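Local atomic coordinates of UDP-N-Acetylenolpyruvylglucosamine Reductase (Thermus caldophilus, PDB entry 2GQT), a protein that catalyses the NADPH-dependent, FAD-requiring reduction of UDP-N-acetylenolpyruvylglucosamine to UDP-N-acetylmuramate, a step in building the peptidoglycan of the bacterial cell wall. Residues 63-68 against 78-83; 85-90 against 107-112; 103-108 against 115-120; 111-116 against 122-127. All coordinates share one frame; numbering follows the deposited sequence.

Contact 1 (63-68 against 78-83); sequences IRLAGE and VGAGTL
Just where A80 and G81 come up against L65, the carbonyl oxygen of G79 is gripped twice by T82: OG1 donates to G79 O at 2.9 Å and the T82 backbone N reaches G79 O at 3.1 Å. OG1 stands beside its own backbone N (chi1 -52°), and the two donors reach G79 O from the same face of its plane. The double grip fixes the type I turn from G79 to T82, and the turn presents G81 to the end of strand 61-65. There the backbone is close: G81 CA lies 3.7 Å from L65 O, and a CB on G81 would run into that oxygen, so glycine is needed. A water joins the two segments, donating to L65 O at 2.6 Å and to G81 O at 2.8 Å. The side chain of L65 adds one apolar touch, its CD1 branch meeting A80 CB at 4.1 Å, while L65 also packs on L34 and I161. L65 also touches the FAD. This is a seam between the mixed sheet holding strand 61-65 and the antiparallel sheet holding strand 77-79, the two-part build typical of FAD-binding domains of the PCMH type.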
# COMPACT_ATOMS: atom_id res chain seq x y z
N ILE A 63 -11.31 3.13 8.90
CA ILE A 63 -11.73 1.74 8.96
C ILE A 63 -10.57 0.80 8.64
O ILE A 63 -9.88 0.97 7.63
CB ILE A 63 -12.90 1.48 8.00
CG1 ILE A 63 -14.12 2.31 8.41
CG2 ILE A 63 -13.25 -0.00 7.95
CD1 ILE A 63 -15.26 2.27 7.42
N ARG A 64 -10.37 -0.18 9.51
CA ARG A 64 -9.45 -1.30 9.31
C ARG A 64 -10.27 -2.57 9.17
O ARG A 64 -11.18 -2.80 9.97
CB ARG A 64 -8.54 -1.48 10.53
CG ARG A 64 -7.45 -0.47 10.72
CD ARG A 64 -6.48 -0.95 11.79
NE ARG A 64 -7.12 -1.53 12.98
CZ ARG A 64 -6.44 -2.13 13.95
NH1 ARG A 64 -5.12 -2.24 13.86
NH2 ARG A 64 -7.07 -2.62 15.01
N LEU A 65 -9.92 -3.39 8.19
CA LEU A 65 -10.62 -4.65 7.96
C LEU A 65 -9.88 -5.79 8.62
O LEU A 65 -8.72 -6.06 8.31
CB LEU A 65 -10.75 -4.91 6.47
CG LEU A 65 -11.46 -3.85 5.63
CD1 LEU A 65 -11.35 -4.24 4.17
CD2 LEU A 65 -12.92 -3.68 6.04
N ALA A 66 -10.56 -6.45 9.55
CA ALA A 66 -9.99 -7.59 10.25
C ALA A 66 -11.02 -8.73 10.26
O ALA A 66 -11.89 -8.77 9.40
CB ALA A 66 -9.57 -7.17 11.66
N GLY A 67 -10.91 -9.66 11.21
CA GLY A 67 -11.89 -10.75 11.32
C GLY A 67 -12.04 -11.52 10.02
O GLY A 67 -11.06 -11.99 9.46
N GLU A 68 -13.27 -11.62 9.53
CA GLU A 68 -13.53 -12.38 8.31
C GLU A 68 -12.78 -11.81 7.10
O GLU A 68 -12.50 -12.53 6.13
CB GLU A 68 -15.02 -12.46 8.02
CG GLU A 68 -15.64 -11.16 7.50
CD GLU A 68 -17.07 -11.34 7.06
OE1 GLU A 68 -17.93 -11.55 7.94
OE2 GLU A 68 -17.34 -11.26 5.84
N VAL A 78 -10.17 -14.44 -0.87
CA VAL A 78 -9.06 -13.94 -0.09
C VAL A 78 -9.48 -12.59 0.49
O VAL A 78 -9.78 -11.66 -0.25
CB VAL A 78 -7.80 -13.77 -0.99
CG1 VAL A 78 -6.67 -13.04 -0.28
CG2 VAL A 78 -7.32 -15.13 -1.51
N GLY A 79 -9.53 -12.48 1.81
CA GLY A 79 -9.96 -11.24 2.44
C GLY A 79 -9.04 -10.07 2.15
O GLY A 79 -7.83 -10.23 2.08
N ALA A 80 -9.61 -8.88 2.00
CA ALA A 80 -8.82 -7.70 1.65
C ALA A 80 -7.89 -7.22 2.75
O ALA A 80 -6.94 -6.48 2.48
CB ALA A 80 -9.72 -6.58 1.20
N GLY A 81 -8.18 -7.60 4.00
CA GLY A 81 -7.30 -7.28 5.12
C GLY A 81 -6.09 -8.19 5.26
O GLY A 81 -5.23 -7.95 6.10
N THR A 82 -6.03 -9.24 4.44
CA THR A 82 -4.89 -10.15 4.41
C THR A 82 -3.66 -9.41 3.89
O THR A 82 -3.77 -8.61 2.94
CB THR A 82 -5.19 -11.36 3.50
OG1 THR A 82 -6.43 -11.96 3.88
CG2 THR A 82 -4.07 -12.41 3.57
N LEU A 83 -2.50 -9.68 4.47
CA LEU A 83 -1.25 -9.08 3.99
C LEU A 83 -0.76 -9.73 2.71
O LEU A 83 -0.62 -10.97 2.64
CB LEU A 83 -0.18 -9.12 5.07
CG LEU A 83 -0.39 -8.08 6.17
CD1 LEU A 83 0.41 -8.45 7.42
CD2 LEU A 83 -0.06 -6.67 5.68
O HOH W 1 -6.13 -6.53 8.29

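Contact 2 (85-90 against 107-112); sequences PLLVQE and AQVGGA. With FAD (flavin-adenine dinucleotide), chain C.
P85 and A107 bring their CA atoms to 7.2 Å, and from there the chains diverge, L87 CA standing 8.9 Å from V109 CA as the start of one helix passes the start of another. At the near end CD of the P85 ring rests 3.4 Å from A107 O. Farther along, L87 lies with CG beside its own backbone N (chi1 -64°), and this sends CD1 across the valine at about a right angle. The resulting methyl pair, L87 CD1 and V109 CG2, is only 3.3 Å apart, tighter than usual van der Waals contact, so the two residues are pressed firmly together.

The other side of segment 107-112 belongs to the FAD. The backbone N of Q108, the N-cap residue, donates to FAD O1P at 2.9 Å, with an N-H...O angle of 148°, and A107 CB sits 3.4 Å from FAD O5'. G110 and G111 allow the cofactor to come this close: a CB would collide with N6A at the first and with O1P at the second. A helix whose N terminus faces a diphosphate would be expected to ease its negative charge. G111 O also takes a weak bond from the ribityl O4'.

The N-H groups of V109 and G110 are met by the carbonyls of T82 and A80, and A107 bonds to L84. Helix 109-114 is thus moored to the turn leading into helix 84-93, whose V88 and Q89 rest on M181 of helix 174-187.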
# COMPACT_ATOMS: atom_id res chain seq x y z
N PRO A 85 2.30 -9.71 1.51
CA PRO A 85 3.50 -10.53 1.72
C PRO A 85 3.23 -11.96 2.21
O PRO A 85 3.99 -12.87 1.87
CB PRO A 85 4.30 -9.73 2.76
CG PRO A 85 3.87 -8.32 2.56
CD PRO A 85 2.41 -8.41 2.21
N LEU A 86 2.15 -12.15 2.97
CA LEU A 86 1.76 -13.50 3.38
C LEU A 86 1.35 -14.31 2.16
O LEU A 86 1.80 -15.45 1.97
CB LEU A 86 0.62 -13.43 4.40
CG LEU A 86 0.01 -14.78 4.80
CD1 LEU A 86 1.05 -15.70 5.47
CD2 LEU A 86 -1.17 -14.57 5.70
N LEU A 87 0.47 -13.74 1.33
CA LEU A 87 -0.01 -14.45 0.15
C LEU A 87 1.10 -14.80 -0.82
O LEU A 87 1.09 -15.89 -1.39
CB LEU A 87 -1.09 -13.63 -0.53
CG LEU A 87 -2.34 -13.43 0.31
CD1 LEU A 87 -3.17 -12.34 -0.31
CD2 LEU A 87 -3.16 -14.71 0.44
N VAL A 88 2.07 -13.90 -1.01
CA VAL A 88 3.21 -14.20 -1.88
C VAL A 88 3.91 -15.50 -1.43
O VAL A 88 4.20 -16.39 -2.25
CB VAL A 88 4.20 -13.02 -1.93
CG1 VAL A 88 5.50 -13.41 -2.60
CG2 VAL A 88 3.56 -11.80 -2.63
N GLN A 89 4.18 -15.60 -0.14
CA GLN A 89 4.87 -16.79 0.39
C GLN A 89 3.97 -18.02 0.39
O GLN A 89 4.42 -19.13 0.08
CB GLN A 89 5.43 -16.52 1.78
CG GLN A 89 6.46 -15.40 1.87
CD GLN A 89 7.66 -15.62 0.99
OE1 GLN A 89 8.12 -16.75 0.81
NE2 GLN A 89 8.20 -14.53 0.44
N GLU A 90 2.70 -17.84 0.72
CA GLU A 90 1.76 -18.95 0.70
C GLU A 90 1.58 -19.54 -0.69
O GLU A 90 1.47 -20.76 -0.85
CB GLU A 90 0.40 -18.52 1.25
CG GLU A 90 0.40 -18.25 2.74
CD GLU A 90 0.45 -19.51 3.55
OE1 GLU A 90 1.49 -20.20 3.51
OE2 GLU A 90 -0.57 -19.81 4.21
N ALA A 107 1.87 -4.44 1.43
CA ALA A 107 0.50 -4.00 1.32
C ALA A 107 -0.47 -4.98 1.97
O ALA A 107 -0.20 -6.19 2.03
CB ALA A 107 0.14 -3.90 -0.15
N GLN A 108 -1.63 -4.49 2.40
CA GLN A 108 -2.80 -5.36 2.48
C GLN A 108 -3.34 -5.55 1.06
O GLN A 108 -3.14 -4.70 0.18
CB GLN A 108 -3.89 -4.77 3.36
CG GLN A 108 -3.62 -4.92 4.84
CD GLN A 108 -4.75 -4.37 5.68
OE1 GLN A 108 -5.87 -4.16 5.19
NE2 GLN A 108 -4.46 -4.13 6.96
N VAL A 109 -4.05 -6.65 0.85
CA VAL A 109 -4.69 -6.91 -0.44
C VAL A 109 -5.52 -5.71 -0.92
O VAL A 109 -5.43 -5.31 -2.09
CB VAL A 109 -5.55 -8.19 -0.37
CG1 VAL A 109 -6.51 -8.29 -1.56
CG2 VAL A 109 -4.66 -9.40 -0.32
N GLY A 110 -6.33 -5.13 -0.04
CA GLY A 110 -7.19 -4.03 -0.46
C GLY A 110 -6.39 -2.82 -0.93
O GLY A 110 -6.77 -2.15 -1.90
N GLY A 111 -5.31 -2.50 -0.23
CA GLY A 111 -4.42 -1.41 -0.60
C GLY A 111 -3.69 -1.68 -1.90
O GLY A 111 -3.46 -0.76 -2.69
N ALA A 112 -3.30 -2.93 -2.11
CA ALA A 112 -2.63 -3.33 -3.35
C ALA A 112 -3.59 -3.21 -4.54
O ALA A 112 -3.16 -2.86 -5.64
CB ALA A 112 -2.11 -4.75 -3.24
PA FAD C . -2.41 2.11 2.60
O1A FAD C . -1.13 2.82 2.52
O2A FAD C . -2.99 1.76 3.91
O5B FAD C . -3.54 2.87 1.78
C5B FAD C . -3.26 3.32 0.45
C4B FAD C . -4.55 3.69 -0.25
O4B FAD C . -5.35 2.50 -0.40
C3B FAD C . -5.42 4.70 0.51
O3B FAD C . -6.12 5.48 -0.46
C2B FAD C . -6.38 3.79 1.26
O2B FAD C . -7.60 4.45 1.59
C1B FAD C . -6.63 2.72 0.23
N9A FAD C . -7.10 1.42 0.75
C8A FAD C . -6.46 0.63 1.63
N7A FAD C . -7.20 -0.47 1.84
C5A FAD C . -8.29 -0.39 1.07
C6A FAD C . -9.42 -1.19 0.87
N6A FAD C . -9.59 -2.37 1.48
N1A FAD C . -10.36 -0.76 0.01
C2A FAD C . -10.24 0.41 -0.63
N3A FAD C . -9.20 1.22 -0.46
C4A FAD C . -8.23 0.83 0.39
N1 FAD C . 4.11 0.07 -4.30
C2 FAD C . 4.18 -0.51 -5.55
O2 FAD C . 3.28 -0.34 -6.35
N3 FAD C . 5.30 -1.27 -5.91
C4 FAD C . 6.34 -1.48 -5.02
O4 FAD C . 7.31 -2.17 -5.36
C4X FAD C . 6.26 -0.90 -3.76
N5 FAD C . 7.29 -1.07 -2.84
C5X FAD C . 7.17 -0.54 -1.55
C6 FAD C . 8.17 -0.78 -0.62
C7 FAD C . 8.08 -0.28 0.68
C7M FAD C . 9.19 -0.57 1.69
C8 FAD C . 6.96 0.48 1.03
C8M FAD C . 6.84 1.05 2.45
C9 FAD C . 5.96 0.73 0.10
C9A FAD C . 6.05 0.23 -1.20
N10 FAD C . 5.04 0.47 -2.15
C10 FAD C . 5.15 -0.13 -3.41
C1' FAD C . 3.88 1.35 -1.87
C2' FAD C . 2.73 0.61 -1.17
O2' FAD C . 3.20 -0.60 -0.56
C3' FAD C . 1.59 0.26 -2.13
O3' FAD C . 1.03 1.47 -2.68
C4' FAD C . 0.51 -0.58 -1.45
O4' FAD C . -0.41 -1.06 -2.43
C5' FAD C . -0.26 0.18 -0.37
O5' FAD C . -1.08 -0.78 0.30
P FAD C . -1.45 -0.55 1.84
O1P FAD C . -2.33 -1.67 2.22
O2P FAD C . -0.25 -0.25 2.65
O3P FAD C . -2.36 0.76 1.68

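Contact 3 (103-108 against 115-120); sequences LGIPAQ and MNAGTR. With FAD (flavin-adenine dinucleotide), chain C.
I105 and A117 face each other with CA atoms 7.4 Å apart, an irregular loop beside a short extended piece, and side chains rather than backbone bonds span the gap. I105 does nearly all the work. CG2, anti to the backbone N, turns to A117 and meets its CB at 3.8 Å. The other branch, with CG1 beside the backbone N (chi1 -55°), carries CD1 to 3.8 Å from G118 N and near T119 CG2. The same branch covers one face of the flavin pyrimidine ring, CG1 standing 3.6 Å from FAD C4. P106, at the centre of an inverse gamma turn, lays its ring over the dimethylbenzene end on that same face. With alanine at I105, this part of the flavin face would probably lose its cover and a gap would open beside A117 and T119. The hydroxyl of T119 is held by G101 O.

G118 meets the flavin with its backbone alone. Its N donates to FAD O2 at 3.0 Å, and FAD N3 donates to G118 O at 2.7 Å in an almost straight bond of 178°. One apolar side chain therefore covers the pyrimidine while a single peptide stretch matches its donor and acceptor; the bond to O2 would be expected to draw electron density toward the N1-C2=O edge and so to favour the reduced, anionic flavin.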
# COMPACT_ATOMS: atom_id res chain seq x y z
N LEU A 103 6.44 -9.53 -4.69
CA LEU A 103 7.35 -9.64 -3.56
C LEU A 103 7.94 -8.28 -3.21
O LEU A 103 8.35 -7.52 -4.09
CB LEU A 103 8.47 -10.64 -3.86
CG LEU A 103 9.52 -10.91 -2.78
CD1 LEU A 103 8.90 -11.60 -1.56
CD2 LEU A 103 10.65 -11.76 -3.32
N GLY A 104 7.99 -7.99 -1.91
CA GLY A 104 8.59 -6.75 -1.44
C GLY A 104 7.63 -5.58 -1.33
O GLY A 104 8.04 -4.49 -0.95
N ILE A 105 6.35 -5.82 -1.63
CA ILE A 105 5.32 -4.79 -1.49
C ILE A 105 4.55 -5.02 -0.18
O ILE A 105 3.79 -5.98 -0.08
CB ILE A 105 4.35 -4.79 -2.67
CG1 ILE A 105 5.12 -4.67 -3.99
CG2 ILE A 105 3.33 -3.65 -2.51
CD1 ILE A 105 4.26 -4.79 -5.24
N PRO A 106 4.76 -4.16 0.83
CA PRO A 106 4.20 -4.41 2.15
C PRO A 106 2.75 -3.91 2.29
O PRO A 106 2.43 -3.08 3.14
CB PRO A 106 5.15 -3.64 3.07
CG PRO A 106 5.53 -2.47 2.27
CD PRO A 106 5.58 -2.93 0.82
N ALA A 107 1.87 -4.44 1.43
CA ALA A 107 0.50 -4.00 1.32
C ALA A 107 -0.47 -4.98 1.97
O ALA A 107 -0.20 -6.19 2.03
CB ALA A 107 0.14 -3.90 -0.15
N GLN A 108 -1.63 -4.49 2.40
CA GLN A 108 -2.80 -5.36 2.48
C GLN A 108 -3.34 -5.55 1.06
O GLN A 108 -3.14 -4.70 0.18
CB GLN A 108 -3.89 -4.77 3.36
CG GLN A 108 -3.62 -4.92 4.84
CD GLN A 108 -4.75 -4.37 5.68
OE1 GLN A 108 -5.87 -4.16 5.19
NE2 GLN A 108 -4.46 -4.13 6.96
N MET A 115 -4.19 0.69 -5.19
CA MET A 115 -3.02 1.33 -5.77
C MET A 115 -2.38 0.52 -6.88
O MET A 115 -1.23 0.79 -7.25
CB MET A 115 -1.98 1.62 -4.67
CG MET A 115 -2.49 2.55 -3.56
SD MET A 115 -3.26 4.08 -4.17
CE MET A 115 -1.90 4.83 -5.07
N ASN A 116 -3.11 -0.48 -7.38
CA ASN A 116 -2.60 -1.43 -8.39
C ASN A 116 -1.11 -1.67 -8.22
O ASN A 116 -0.31 -1.45 -9.13
CB ASN A 116 -2.93 -0.99 -9.82
CG ASN A 116 -2.78 -2.13 -10.81
OD1 ASN A 116 -2.71 -3.30 -10.42
ND2 ASN A 116 -2.74 -1.80 -12.10
N ALA A 117 -0.73 -2.15 -7.04
CA ALA A 117 0.69 -2.22 -6.69
C ALA A 117 1.43 -3.16 -7.63
O ALA A 117 0.90 -4.20 -8.03
CB ALA A 117 0.86 -2.65 -5.25
N GLY A 118 2.65 -2.79 -7.98
CA GLY A 118 3.42 -3.61 -8.89
C GLY A 118 4.88 -3.26 -9.03
O GLY A 118 5.38 -2.31 -8.41
N THR A 119 5.56 -4.08 -9.83
CA THR A 119 6.98 -3.94 -10.12
C THR A 119 7.14 -4.13 -11.63
O THR A 119 6.15 -4.30 -12.34
CB THR A 119 7.80 -5.01 -9.38
OG1 THR A 119 7.45 -6.30 -9.89
CG2 THR A 119 7.56 -4.95 -7.87
N ARG A 120 8.38 -4.13 -12.12
CA ARG A 120 8.64 -4.39 -13.54
C ARG A 120 8.21 -5.81 -13.94
O ARG A 120 8.12 -6.12 -15.13
CB ARG A 120 10.12 -4.18 -13.88
CG ARG A 120 11.09 -5.21 -13.29
CD ARG A 120 12.47 -5.16 -13.97
NE ARG A 120 13.20 -3.96 -13.57
CZ ARG A 120 14.27 -3.95 -12.78
NH1 ARG A 120 14.78 -5.08 -12.30
NH2 ARG A 120 14.85 -2.79 -12.49
PA FAD C . -2.41 2.11 2.60
O1A FAD C . -1.13 2.82 2.52
O2A FAD C . -2.99 1.76 3.91
O5B FAD C . -3.54 2.87 1.78
C5B FAD C . -3.26 3.32 0.45
C4B FAD C . -4.55 3.69 -0.25
O4B FAD C . -5.35 2.50 -0.40
C3B FAD C . -5.42 4.70 0.51
O3B FAD C . -6.12 5.48 -0.46
C2B FAD C . -6.38 3.79 1.26
O2B FAD C . -7.60 4.45 1.59
C1B FAD C . -6.63 2.72 0.23
N9A FAD C . -7.10 1.42 0.75
C8A FAD C . -6.46 0.63 1.63
N7A FAD C . -7.20 -0.47 1.84
C5A FAD C . -8.29 -0.39 1.07
C6A FAD C . -9.42 -1.19 0.87
N6A FAD C . -9.59 -2.37 1.48
N1A FAD C . -10.36 -0.76 0.01
C2A FAD C . -10.24 0.41 -0.63
N3A FAD C . -9.20 1.22 -0.46
C4A FAD C . -8.23 0.83 0.39
N1 FAD C . 4.11 0.07 -4.30
C2 FAD C . 4.18 -0.51 -5.55
O2 FAD C . 3.28 -0.34 -6.35
N3 FAD C . 5.30 -1.27 -5.91
C4 FAD C . 6.34 -1.48 -5.02
O4 FAD C . 7.31 -2.17 -5.36
C4X FAD C . 6.26 -0.90 -3.76
N5 FAD C . 7.29 -1.07 -2.84
C5X FAD C . 7.17 -0.54 -1.55
C6 FAD C . 8.17 -0.78 -0.62
C7 FAD C . 8.08 -0.28 0.68
C7M FAD C . 9.19 -0.57 1.69
C8 FAD C . 6.96 0.48 1.03
C8M FAD C . 6.84 1.05 2.45
C9 FAD C . 5.96 0.73 0.10
C9A FAD C . 6.05 0.23 -1.20
N10 FAD C . 5.04 0.47 -2.15
C10 FAD C . 5.15 -0.13 -3.41
C1' FAD C . 3.88 1.35 -1.87
C2' FAD C . 2.73 0.61 -1.17
O2' FAD C . 3.20 -0.60 -0.56
C3' FAD C . 1.59 0.26 -2.13
O3' FAD C . 1.03 1.47 -2.68
C4' FAD C . 0.51 -0.58 -1.45
O4' FAD C . -0.41 -1.06 -2.43
C5' FAD C . -0.26 0.18 -0.37
O5' FAD C . -1.08 -0.78 0.30
P FAD C . -1.45 -0.55 1.84
O1P FAD C . -2.33 -1.67 2.22
O2P FAD C . -0.25 -0.25 2.65
O3P FAD C . -2.36 0.76 1.68

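Contact 4 (111-116 against 122-127); sequences GAVKMN and GEMADA. With FAD (flavin-adenine dinucleotide), chain C.
The amide of N116 uses both its ends on segment 122-127. OD1 accepts from A125 N at 2.9 Å, the donor little tilted from the carbonyl plane, and ND2 donates to E123 OE1 at 3.1 Å. ND2 meets OE1 from above the carboxylate plane, and the amide and carboxylate planes stand 69° apart. Beside it M124, bent at chi2 (69°), hooks along the end of the helix: CB is 3.5 Å from A112 O, SD lies 3.8 Å from A112 CB, and CE touches V113 CG2 at 4.0 Å. With alanine at N116, A125 N would probably lose this acceptor and the E123 carboxylate one of its restraints.

In the next shell, ND2 also donates to G150 O, and E123 OE2 forms a salt bridge with R152, probably an active-site residue, so N116 probably steadies the partner of that arginine. N116 itself is set by its positive phi, as the C-prime residue of a Schellman motif in which A117 N bonds A112 O. Within 122-127, D126 OD2 takes the E123 N-H at 2.9 Å. Helix 109-114 thus ends against strand 122-123, while V113 rests on strand 161-171, to which A127 bonds through K168.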
# COMPACT_ATOMS: atom_id res chain seq x y z
N GLY A 111 -5.31 -2.50 -0.23
CA GLY A 111 -4.42 -1.41 -0.60
C GLY A 111 -3.69 -1.68 -1.90
O GLY A 111 -3.46 -0.76 -2.69
N ALA A 112 -3.30 -2.93 -2.11
CA ALA A 112 -2.63 -3.33 -3.35
C ALA A 112 -3.59 -3.21 -4.54
O ALA A 112 -3.16 -2.86 -5.64
CB ALA A 112 -2.11 -4.75 -3.24
N VAL A 113 -4.86 -3.52 -4.33
CA VAL A 113 -5.87 -3.32 -5.38
C VAL A 113 -6.09 -1.82 -5.63
O VAL A 113 -6.03 -1.36 -6.78
CB VAL A 113 -7.21 -4.01 -5.02
CG1 VAL A 113 -8.31 -3.61 -6.00
CG2 VAL A 113 -7.05 -5.52 -4.97
N LYS A 114 -6.31 -1.05 -4.57
CA LYS A 114 -6.57 0.38 -4.73
C LYS A 114 -5.43 1.06 -5.50
O LYS A 114 -5.68 1.90 -6.38
CB LYS A 114 -6.77 1.06 -3.38
CG LYS A 114 -6.98 2.58 -3.46
CD LYS A 114 -8.39 2.93 -3.84
CE LYS A 114 -8.62 4.43 -3.83
NZ LYS A 114 -10.01 4.70 -4.33
N MET A 115 -4.19 0.69 -5.19
CA MET A 115 -3.02 1.33 -5.77
C MET A 115 -2.38 0.52 -6.88
O MET A 115 -1.23 0.79 -7.25
CB MET A 115 -1.98 1.62 -4.67
CG MET A 115 -2.49 2.55 -3.56
SD MET A 115 -3.26 4.08 -4.17
CE MET A 115 -1.90 4.83 -5.07
N ASN A 116 -3.11 -0.48 -7.38
CA ASN A 116 -2.60 -1.43 -8.39
C ASN A 116 -1.11 -1.67 -8.22
O ASN A 116 -0.31 -1.45 -9.13
CB ASN A 116 -2.93 -0.99 -9.82
CG ASN A 116 -2.78 -2.13 -10.81
OD1 ASN A 116 -2.71 -3.30 -10.42
ND2 ASN A 116 -2.74 -1.80 -12.10
N GLY A 122 5.32 -7.53 -12.67
CA GLY A 122 3.88 -7.73 -12.65
C GLY A 122 3.20 -6.74 -11.72
O GLY A 122 3.86 -6.08 -10.92
N GLU A 123 1.88 -6.66 -11.85
CA GLU A 123 1.08 -5.78 -11.00
C GLU A 123 -0.14 -6.52 -10.46
O GLU A 123 -0.55 -7.55 -10.99
CB GLU A 123 0.64 -4.52 -11.76
CG GLU A 123 -0.23 -4.79 -12.96
CD GLU A 123 -0.50 -3.55 -13.78
OE1 GLU A 123 -1.59 -3.50 -14.39
OE2 GLU A 123 0.35 -2.63 -13.80
N MET A 124 -0.71 -5.96 -9.39
CA MET A 124 -1.82 -6.60 -8.70
C MET A 124 -2.95 -6.99 -9.65
O MET A 124 -3.50 -8.08 -9.53
CB MET A 124 -2.34 -5.70 -7.57
CG MET A 124 -3.35 -6.37 -6.66
SD MET A 124 -2.61 -7.67 -5.66
CE MET A 124 -4.01 -8.12 -4.64
N ALA A 125 -3.28 -6.11 -10.60
CA ALA A 125 -4.35 -6.37 -11.56
C ALA A 125 -4.17 -7.68 -12.32
O ALA A 125 -5.14 -8.37 -12.60
CB ALA A 125 -4.49 -5.21 -12.52
N ASP A 126 -2.92 -8.01 -12.64
CA ASP A 126 -2.57 -9.25 -13.36
C ASP A 126 -2.99 -10.49 -12.59
O ASP A 126 -3.23 -11.53 -13.19
CB ASP A 126 -1.05 -9.36 -13.61
CG ASP A 126 -0.48 -8.22 -14.44
OD1 ASP A 126 -1.18 -7.68 -15.33
OD2 ASP A 126 0.70 -7.88 -14.21
N ALA A 127 -3.05 -10.38 -11.27
CA ALA A 127 -3.27 -11.53 -10.39
C ALA A 127 -4.70 -11.65 -9.88
O ALA A 127 -4.97 -12.44 -8.98
CB ALA A 127 -2.30 -11.49 -9.20
PA FAD C . -2.41 2.11 2.60
O1A FAD C . -1.13 2.82 2.52
O2A FAD C . -2.99 1.76 3.91
O5B FAD C . -3.54 2.87 1.78
C5B FAD C . -3.26 3.32 0.45
C4B FAD C . -4.55 3.69 -0.25
O4B FAD C . -5.35 2.50 -0.40
C3B FAD C . -5.42 4.70 0.51
O3B FAD C . -6.12 5.48 -0.46
C2B FAD C . -6.38 3.79 1.26
O2B FAD C . -7.60 4.45 1.59
C1B FAD C . -6.63 2.72 0.23
N9A FAD C . -7.10 1.42 0.75
C8A FAD C . -6.46 0.63 1.63
N7A FAD C . -7.20 -0.47 1.84
C5A FAD C . -8.29 -0.39 1.07
C6A FAD C . -9.42 -1.19 0.87
N6A FAD C . -9.59 -2.37 1.48
N1A FAD C . -10.36 -0.76 0.01
C2A FAD C . -10.24 0.41 -0.63
N3A FAD C . -9.20 1.22 -0.46
C4A FAD C . -8.23 0.83 0.39
N1 FAD C . 4.11 0.07 -4.30
C2 FAD C . 4.18 -0.51 -5.55
O2 FAD C . 3.28 -0.34 -6.35
N3 FAD C . 5.30 -1.27 -5.91
C4 FAD C . 6.34 -1.48 -5.02
O4 FAD C . 7.31 -2.17 -5.36
C4X FAD C . 6.26 -0.90 -3.76
N5 FAD C . 7.29 -1.07 -2.84
C5X FAD C . 7.17 -0.54 -1.55
C6 FAD C . 8.17 -0.78 -0.62
C7 FAD C . 8.08 -0.28 0.68
C7M FAD C . 9.19 -0.57 1.69
C8 FAD C . 6.96 0.48 1.03
C8M FAD C . 6.84 1.05 2.45
C9 FAD C . 5.96 0.73 0.10
C9A FAD C . 6.05 0.23 -1.20
N10 FAD C . 5.04 0.47 -2.15
C10 FAD C . 5.15 -0.13 -3.41
C1' FAD C . 3.88 1.35 -1.87
C2' FAD C . 2.73 0.61 -1.17
O2' FAD C . 3.20 -0.60 -0.56
C3' FAD C . 1.59 0.26 -2.13
O3' FAD C . 1.03 1.47 -2.68
C4' FAD C . 0.51 -0.58 -1.45
O4' FAD C . -0.41 -1.06 -2.43
C5' FAD C . -0.26 0.18 -0.37
O5' FAD C . -1.08 -0.78 0.30
P FAD C . -1.45 -0.55 1.84
O1P FAD C . -2.33 -1.67 2.22
O2P FAD C . -0.25 -0.25 2.65
O3P FAD C . -2.36 0.76 1.68

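Overall arrangement
Contact 1 comes first along the chain, closing the loop between strands 61-65 and 77-79. It is complete before contact 2 begins, yet carbonyls of its 78-83 turn bond V109 and G110 in contact 2. Contact 2 spans helix 84-93 and the long connection to helix 109-114. The remaining contacts overlap in a chain and none nests inside another: contact 3 opens at 103, before contact 2 has ended, and brackets helix 109-114, while contact 4 opens within that helix and reaches past the 118-123 hairpin. Contacts 2 and 3 share A107 and Q108, contacts 3 and 4 M115 and N116. Contacts 2, 3 and 4 line one FAD from adenine to flavin; contact 1 joins the two sheets and touches the cofactor through L65.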